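Local coordinates for protein C-glycoside 3-oxidase (Microbacterium trichothecenolyticum, PDB 7DVE) that oxidises the C3 hydroxyl of the sugar in C-glycosides such as isoorientin and mangiferin, using bound FAD and molecular oxygen, at residues P50-H53 against V54-A58; R502-A505 against D506-A510. One frame throughout, in Å; residues are numbered along the deposited sequence.

Two short-range contacts illustrate how local chemistry follows the place of a segment in the fold. Interaction 1 is a turn in the loop between strand 37-40 and helix 60-69, near the FAD; interaction 2 is the last part of helix 490-510, away from the annotated sites. Their nearest atoms are about 21 Å apart, and they share no element. In interaction 1 a partly buried loop depends on side-chain groups, an imidazole and an amide, to bind its backbone. Interaction 2 uses regular helical bonds instead, leaving its side chains to divide between an apolar face against the parallel sheet and helix 19-31 and a polar, exposed face.

Interaction 1: residues P50-H53 against V54-A58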
ATOM      1  N   PRO A  50      14.031 -11.998  -0.467  1.00 62.19           N
ATOM      2  CA  PRO A  50      12.943 -11.717   0.476  1.00 60.98           C
ATOM      3  C   PRO A  50      12.160 -10.470   0.078  1.00 59.99           C
ATOM      4  O   PRO A  50      12.733  -9.456  -0.324  1.00 57.94           O
ATOM      5  CB  PRO A  50      13.680 -11.535   1.807  1.00 54.79           C
ATOM      6  CG  PRO A  50      14.902 -12.412   1.658  1.00 54.42           C
ATOM      7  CD  PRO A  50      15.297 -12.316   0.221  1.00 59.95           C
ATOM      8  N   GLY A  51      10.831 -10.558   0.193  1.00 58.73           N
ATOM      9  CA  GLY A  51       9.954  -9.484  -0.212  1.00 54.34           C
ATOM     10  C   GLY A  51       9.596  -9.448  -1.683  1.00 54.69           C
ATOM     11  O   GLY A  51       8.808  -8.588  -2.090  1.00 53.77           O
ATOM     12  N   ALA A  52      10.156 -10.325  -2.506  1.00 57.03           N
ATOM     13  CA  ALA A  52       9.847 -10.291  -3.931  1.00 56.27           C
ATOM     14  C   ALA A  52       8.392 -10.714  -4.178  1.00 52.58           C
ATOM     15  O   ALA A  52       7.766 -11.375  -3.355  1.00 52.81           O
ATOM     16  CB  ALA A  52      10.813 -11.187  -4.696  1.00 53.68           C
ATOM     17  N   HIS A  53       7.840 -10.288  -5.312  1.00 51.82           N
ATOM     18  CA  HIS A  53       6.440 -10.589  -5.607  1.00 52.48           C
ATOM     19  C   HIS A  53       6.242 -12.087  -5.833  1.00 50.21           C
ATOM     20  O   HIS A  53       7.084 -12.755  -6.431  1.00 51.66           O
ATOM     21  CB  HIS A  53       5.963  -9.810  -6.838  1.00 49.42           C
ATOM     22  CG  HIS A  53       4.472  -9.684  -6.924  1.00 50.64           C
ATOM     23  ND1 HIS A  53       3.660 -10.729  -7.318  1.00 50.49           N
ATOM     24  CD2 HIS A  53       3.640  -8.650  -6.630  1.00 49.95           C
ATOM     25  CE1 HIS A  53       2.395 -10.340  -7.273  1.00 49.49           C
ATOM     26  NE2 HIS A  53       2.356  -9.081  -6.872  1.00 48.20           N
ATOM     27  N   VAL A  54       5.110 -12.617  -5.365  1.00 49.52           N
ATOM     28  CA  VAL A  54       4.837 -14.040  -5.567  1.00 50.84           C
ATOM     29  C   VAL A  54       4.820 -14.403  -7.055  1.00 52.73           C
ATOM     30  O   VAL A  54       5.186 -15.517  -7.424  1.00 57.69           O
ATOM     31  CB  VAL A  54       3.535 -14.463  -4.849  1.00 53.54           C
ATOM     32  CG1 VAL A  54       3.662 -14.262  -3.320  1.00 50.84           C
ATOM     33  CG2 VAL A  54       2.289 -13.730  -5.404  1.00 49.13           C
ATOM     34  N   LYS A  55       4.461 -13.479  -7.941  1.00 51.96           N
ATOM     35  CA  LYS A  55       4.494 -13.846  -9.356  1.00 52.61           C
ATOM     36  C   LYS A  55       5.912 -14.072  -9.898  1.00 56.38           C
ATOM     37  O   LYS A  55       6.075 -14.371 -11.089  1.00 59.41           O
ATOM     38  CB  LYS A  55       3.799 -12.776 -10.182  1.00 53.21           C
ATOM     39  CG  LYS A  55       2.313 -12.613  -9.872  1.00 54.69           C
ATOM     40  CD  LYS A  55       1.494 -12.451 -11.160  1.00 55.70           C
ATOM     41  CE  LYS A  55       0.009 -12.447 -10.857  1.00 53.84           C
ATOM     42  NZ  LYS A  55      -0.739 -11.900 -12.016  1.00 57.73           N
ATOM     43  N   ASN A  56       6.945 -13.921  -9.075  1.00 56.62           N
ATOM     44  CA  ASN A  56       8.265 -14.395  -9.451  1.00 57.22           C
ATOM     45  C   ASN A  56       8.385 -15.909  -9.379  1.00 57.46           C
ATOM     46  O   ASN A  56       9.380 -16.450  -9.864  1.00 61.33           O
ATOM     47  CB  ASN A  56       9.328 -13.771  -8.548  1.00 56.37           C
ATOM     48  CG  ASN A  56       9.664 -12.368  -8.943  1.00 56.38           C
ATOM     49  OD1 ASN A  56      10.342 -12.135  -9.954  1.00 53.12           O
ATOM     50  ND2 ASN A  56       9.202 -11.404  -8.139  1.00 52.84           N
ATOM     51  N   ILE A  57       7.429 -16.587  -8.757  1.00 57.90           N
ATOM     52  CA  ILE A  57       7.498 -18.023  -8.519  1.00 60.44           C
ATOM     53  C   ILE A  57       6.805 -18.735  -9.675  1.00 60.74           C
ATOM     54  O   ILE A  57       5.606 -18.532  -9.907  1.00 60.80           O
ATOM     55  CB  ILE A  57       6.843 -18.399  -7.182  1.00 58.61           C
ATOM     56  CG1 ILE A  57       7.469 -17.626  -6.025  1.00 55.98           C
ATOM     57  CG2 ILE A  57       6.965 -19.902  -6.954  1.00 59.69           C
ATOM     58  CD1 ILE A  57       6.625 -17.645  -4.748  1.00 56.49           C
ATOM     59  N   ALA A  58       7.551 -19.582 -10.378  1.00 61.83           N
ATOM     60  CA  ALA A  58       7.055 -20.210 -11.596  1.00 69.87           C
ATOM     61  C   ALA A  58       6.126 -21.384 -11.303  1.00 68.40           C
ATOM     62  O   ALA A  58       5.142 -21.592 -12.019  1.00 70.57           O
ATOM     63  CB  ALA A  58       8.224 -20.685 -12.462  1.00 68.44           C
TER
HETATM   64  O   HOH W   1       9.287  -8.697  -7.348  1.00 49.64           O
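The backbone at H53 turns into the 3-10 segment 54-56, and N56 N closes the turn on H53 O at 2.9 Å, from above the carbonyl plane. The N56 side chain doubles this grip: its ND2 reaches H53 O at 3.0 Å, in the carbonyl plane on a lone pair, so one carbonyl accepts two bonds from one residue. A water ties H53 N to N56 ND2, while R205 holds the other end of the amide, OD1. With CG anti to the backbone N (chi1 -160°), the imidazole of H53 runs alongside K55, and ND1 accepts K55 N at 2.9 Å, nearly straight (173°) and in the ring plane. K55 CG rests 3.4 Å from the same ND1. NE2 is bonded to W128 O; the two bonds together hold the ring's rotation, and are consistent with a neutral ring protonated at NE2. A leucine here would probably leave both the K55 amide and W128 O without their imidazole partner. The H53 side chain lies about 7 Å from the bound FAD, and the arrangement is that of a type I beta turn opening into a short 3-10 segment, in the loop between strand 37-40 and helix 60-69 of a GMC oxidoreductase.

Interaction 2: residues R502-A505 against D506-A510; sequences RHIA and DEITA
I504 and I508, one helical turn apart, form the tight side of this contact: I504 CG2 meets I508 CD1 at 4.1 Å as the two side chains cross obliquely, and I508 N bonds to I504 O at 2.9 Å. Both isoleucines rest on F267 of strand 267-270, while I504 and A505 also touch L28 of helix 19-31, so I504 and A505 are buried against the body of the protein, while I508 is only partly covered. The opposite character belongs to D506, E507 and T509, which are exposed. The side chains of H503 and E507 run alongside one another in the same direction, the ring and carboxylate planes 89° apart. Bent at chi2 (-50°), the E507 chain sets OE2 3.7 Å from H503 CE1, a loose approach oblique to the ring. T509 OG1 instead folds back on the backbone, donating to D506 O at 3.0 Å; A510 N reaches the same oxygen at 2.9 Å, from the same face of its plane. At the other end of the contact R502 turns away to a salt bridge with E152. Such a division into an apolar and a polar face is that of an amphipathic alpha-helix, here the end of helix 490-510, packed beside helix 19-31 on the parallel sheet of the Rossmann-type FAD domain.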
ATOM      1  N   ARG A 502      15.368  10.317   6.037  1.00 67.14           N
ATOM      2  CA  ARG A 502      16.377  11.368   5.932  1.00 69.69           C
ATOM      3  C   ARG A 502      16.542  12.097   7.254  1.00 72.90           C
ATOM      4  O   ARG A 502      17.660  12.459   7.640  1.00 73.42           O
ATOM      5  CB  ARG A 502      15.994  12.359   4.841  1.00 68.21           C
ATOM      6  CG  ARG A 502      16.089  11.821   3.466  1.00 66.69           C
ATOM      7  CD  ARG A 502      15.556  12.849   2.512  1.00 68.07           C
ATOM      8  NE  ARG A 502      16.086  12.650   1.171  1.00 69.27           N
ATOM      9  CZ  ARG A 502      15.747  13.388   0.128  1.00 70.89           C
ATOM     10  NH1 ARG A 502      14.892  14.393   0.242  1.00 71.16           N
ATOM     11  NH2 ARG A 502      16.276  13.110  -1.059  1.00 71.44           N
ATOM     12  N   HIS A 503      15.433  12.338   7.962  1.00 72.63           N
ATOM     13  CA  HIS A 503      15.537  12.986   9.267  1.00 75.10           C
ATOM     14  C   HIS A 503      16.321  12.128  10.256  1.00 76.33           C
ATOM     15  O   HIS A 503      17.186  12.635  10.984  1.00 77.39           O
ATOM     16  CB  HIS A 503      14.156  13.309   9.835  1.00 73.30           C
ATOM     17  CG  HIS A 503      14.224  14.164  11.062  1.00 75.54           C
ATOM     18  ND1 HIS A 503      13.930  13.690  12.324  1.00 73.41           N
ATOM     19  CD2 HIS A 503      14.623  15.445  11.227  1.00 75.67           C
ATOM     20  CE1 HIS A 503      14.114  14.650  13.208  1.00 73.93           C
ATOM     21  NE2 HIS A 503      14.539  15.725  12.567  1.00 78.80           N
ATOM     22  N   ILE A 504      16.029  10.828  10.299  1.00 74.47           N
ATOM     23  CA  ILE A 504      16.769   9.948  11.207  1.00 77.66           C
ATOM     24  C   ILE A 504      18.258   9.944  10.852  1.00 82.94           C
ATOM     25  O   ILE A 504      19.120   9.946  11.741  1.00 84.53           O
ATOM     26  CB  ILE A 504      16.166   8.528  11.202  1.00 73.16           C
ATOM     27  CG1 ILE A 504      14.805   8.524  11.898  1.00 72.09           C
ATOM     28  CG2 ILE A 504      17.087   7.531  11.891  1.00 74.34           C
ATOM     29  CD1 ILE A 504      14.156   7.169  11.915  1.00 69.07           C
ATOM     30  N   ALA A 505      18.587   9.955   9.550  1.00 83.15           N
ATOM     31  CA  ALA A 505      19.993  10.043   9.139  1.00 85.21           C
ATOM     32  C   ALA A 505      20.634  11.347   9.603  1.00 90.36           C
ATOM     33  O   ALA A 505      21.780  11.348  10.070  1.00 96.25           O
ATOM     34  CB  ALA A 505      20.119   9.909   7.621  1.00 74.68           C
ATOM     35  N   ASP A 506      19.931  12.472   9.436  1.00 85.85           N
ATOM     36  CA  ASP A 506      20.407  13.744   9.978  1.00 88.58           C
ATOM     37  C   ASP A 506      20.729  13.603  11.460  1.00 95.40           C
ATOM     38  O   ASP A 506      21.799  14.010  11.923  1.00102.82           O
ATOM     39  CB  ASP A 506      19.349  14.835   9.784  1.00 83.95           C
ATOM     40  CG  ASP A 506      19.220  15.275   8.344  1.00 81.63           C
ATOM     41  OD1 ASP A 506      20.227  15.704   7.782  1.00 82.83           O
ATOM     42  OD2 ASP A 506      18.116  15.191   7.764  1.00 84.18           O
ATOM     43  N   GLU A 507      19.806  13.001  12.212  1.00 92.55           N
ATOM     44  CA  GLU A 507      19.988  12.854  13.653  1.00 93.03           C
ATOM     45  C   GLU A 507      21.191  11.972  13.968  1.00 99.33           C
ATOM     46  O   GLU A 507      21.961  12.263  14.888  1.00105.13           O
ATOM     47  CB  GLU A 507      18.712  12.275  14.277  1.00 90.01           C
ATOM     48  CG  GLU A 507      17.538  13.244  14.512  1.00 85.10           C
ATOM     49  CD  GLU A 507      17.903  14.545  15.238  1.00 95.18           C
ATOM     50  OE1 GLU A 507      19.066  14.712  15.686  1.00 98.83           O
ATOM     51  OE2 GLU A 507      17.009  15.407  15.392  1.00 94.28           O
ATOM     52  N   ILE A 508      21.383  10.893  13.208  1.00101.30           N
ATOM     53  CA  ILE A 508      22.483   9.975  13.491  1.00105.29           C
ATOM     54  C   ILE A 508      23.818  10.641  13.203  1.00114.23           C
ATOM     55  O   ILE A 508      24.733  10.611  14.031  1.00119.19           O
ATOM     56  CB  ILE A 508      22.342   8.672  12.689  1.00 99.80           C
ATOM     57  CG1 ILE A 508      21.129   7.866  13.158  1.00 92.56           C
ATOM     58  CG2 ILE A 508      23.628   7.861  12.821  1.00 97.89           C
ATOM     59  CD1 ILE A 508      21.047   6.490  12.548  1.00 85.65           C
ATOM     60  N   THR A 509      23.956  11.233  12.012  1.00126.28           N
ATOM     61  CA  THR A 509      25.199  11.917  11.678  1.00129.75           C
ATOM     62  C   THR A 509      25.482  13.048  12.659  1.00132.13           C
ATOM     63  O   THR A 509      26.642  13.291  13.015  1.00135.64           O
ATOM     64  CB  THR A 509      25.152  12.447  10.246  1.00129.32           C
ATOM     65  OG1 THR A 509      24.202  13.517  10.160  1.00127.87           O
ATOM     66  CG2 THR A 509      24.775  11.332   9.270  1.00126.79           C
ATOM     67  N   ALA A 510      24.436  13.736  13.130  1.00121.22           N
ATOM     68  CA  ALA A 510      24.632  14.755  14.154  1.00122.46           C
ATOM     69  C   ALA A 510      25.021  14.156  15.498  1.00125.25           C
ATOM     70  O   ALA A 510      25.657  14.845  16.302  1.00128.07           O
ATOM     71  CB  ALA A 510      23.370  15.605  14.310  1.00117.13           C
TER